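Local coordinates for probable outer membrane protein (Pseudomonas aeruginosa, PDB 3DWO) that probably carries long-chain fatty acids or other hydrophobic compounds across the outer membrane, as a beta-barrel channel of the FadL family, at residues 408-412 against 424-429. Numbering follows the deposited sequence.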
# COMPACT_ATOMS: atom_id res chain seq x y z
N GLU A 408 3.06 -18.12 -0.33
CA GLU A 408 4.50 -17.99 -0.50
C GLU A 408 4.74 -17.72 -1.98
O GLU A 408 4.24 -18.44 -2.84
CB GLU A 408 5.17 -19.29 -0.06
CG GLU A 408 6.68 -19.30 -0.19
CD GLU A 408 7.26 -20.61 0.28
OE1 GLU A 408 7.14 -20.91 1.49
OE2 GLU A 408 7.84 -21.34 -0.55
N VAL A 409 5.50 -16.67 -2.29
CA VAL A 409 5.77 -16.33 -3.68
C VAL A 409 7.24 -16.35 -4.03
O VAL A 409 8.11 -16.18 -3.17
CB VAL A 409 5.23 -14.93 -4.04
CG1 VAL A 409 3.73 -14.99 -4.25
CG2 VAL A 409 5.58 -13.94 -2.92
N PRO A 410 7.55 -16.56 -5.31
CA PRO A 410 8.94 -16.59 -5.77
C PRO A 410 9.46 -15.20 -6.11
O PRO A 410 8.69 -14.30 -6.45
CB PRO A 410 8.86 -17.48 -7.01
CG PRO A 410 7.52 -17.09 -7.58
CD PRO A 410 6.63 -17.05 -6.35
N LEU A 411 10.77 -15.03 -5.98
CA LEU A 411 11.44 -13.79 -6.33
C LEU A 411 12.52 -14.22 -7.31
O LEU A 411 13.43 -14.97 -6.95
CB LEU A 411 12.07 -13.14 -5.09
CG LEU A 411 11.21 -12.11 -4.35
CD1 LEU A 411 9.88 -12.73 -3.98
CD2 LEU A 411 11.93 -11.65 -3.10
N LYS A 412 12.41 -13.75 -8.54
CA LYS A 412 13.35 -14.09 -9.60
C LYS A 412 13.90 -12.80 -10.17
O LYS A 412 14.30 -12.74 -11.33
CB LYS A 412 12.64 -14.86 -10.70
CG LYS A 412 11.95 -16.14 -10.25
CD LYS A 412 12.95 -17.25 -9.99
CE LYS A 412 12.24 -18.59 -9.82
NZ LYS A 412 13.20 -19.73 -9.67
N LEU A 424 18.05 -12.40 -8.13
CA LEU A 424 17.62 -13.15 -6.96
C LEU A 424 16.99 -14.47 -7.40
O LEU A 424 16.48 -14.59 -8.51
CB LEU A 424 16.59 -12.35 -6.17
CG LEU A 424 16.97 -10.94 -5.70
CD1 LEU A 424 15.78 -10.27 -5.05
CD2 LEU A 424 18.14 -11.02 -4.72
N ASP A 425 17.04 -15.46 -6.52
CA ASP A 425 16.42 -16.75 -6.79
C ASP A 425 15.98 -17.30 -5.44
O ASP A 425 16.75 -17.97 -4.76
CB ASP A 425 17.40 -17.72 -7.44
CG ASP A 425 16.75 -19.05 -7.78
OD1 ASP A 425 17.48 -20.01 -8.11
OD2 ASP A 425 15.51 -19.13 -7.71
N GLY A 426 14.75 -16.98 -5.06
CA GLY A 426 14.24 -17.44 -3.78
C GLY A 426 12.76 -17.17 -3.63
O GLY A 426 12.05 -17.01 -4.62
N ARG A 427 12.29 -17.11 -2.39
CA ARG A 427 10.88 -16.85 -2.15
C ARG A 427 10.64 -16.07 -0.87
O ARG A 427 11.40 -16.17 0.10
CB ARG A 427 10.11 -18.17 -2.11
CG ARG A 427 10.81 -19.26 -1.34
CD ARG A 427 10.25 -20.63 -1.69
NE ARG A 427 10.07 -20.80 -3.13
CZ ARG A 427 8.93 -20.60 -3.78
NH1 ARG A 427 7.84 -20.22 -3.12
NH2 ARG A 427 8.86 -20.78 -5.09
N ALA A 428 9.57 -15.30 -0.88
CA ALA A 428 9.21 -14.49 0.27
C ALA A 428 8.02 -15.10 0.97
O ALA A 428 7.09 -15.60 0.32
CB ALA A 428 8.89 -13.07 -0.17
N THR A 429 8.06 -15.08 2.29
CA THR A 429 6.98 -15.61 3.09
C THR A 429 6.50 -14.44 3.93
O THR A 429 7.29 -13.80 4.62
CB THR A 429 7.45 -16.74 4.01
OG1 THR A 429 7.84 -17.87 3.22
CG2 THR A 429 6.32 -17.15 4.95
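Val409 and Leu411 pair with Ala428 and Gly426 through two rings of backbone hydrogen bonds, joining strand 395-411 to strand 423-441 as an antiparallel hairpin. Val409 and Ala428 exchange N-H...O bonds in both directions, as do Leu411 and Gly426, the shortest being Leu411 N to Gly426 O at 2.7 Å. Between the rings lies the non-hydrogen-bonded pair Pro410 and Arg427, where the missing proline N-H costs no bond between these two strands, and Pro410 CA lies 3.3 Å from Gly426 O in a CA-H...O contact. On the face of Pro410, Arg427 folds back at chi3 (45°), which sets one guanidinium face against Pro410 CA, offset toward the rim, with Glu408 CG in plane at the edge. Arg427 NH1 is modelled in a salt bridge with Glu408 OE2, an atom whose place is less sure. Lys412 bends at chi2 (-75°) and runs alongside Asp425, its NZ forming a salt bridge to Asp425 OD2 at 3.1 Å, reached from above the carboxylate plane. On the other face, Leu411 CD1 packs on Ala428 CB at 4.0 Å, and Tyr58 touches Leu411. Backbone bonds from Asp425, Arg427 and Thr429 join this last strand to the first, 44-63, closing the barrel, while Arg369 NH2 hydrogen-bonds to Pro410 O. Register thus rests on four backbone bonds and buried apolar packing; the salt bridges of exposed Glu408 and Lys412 probably add less.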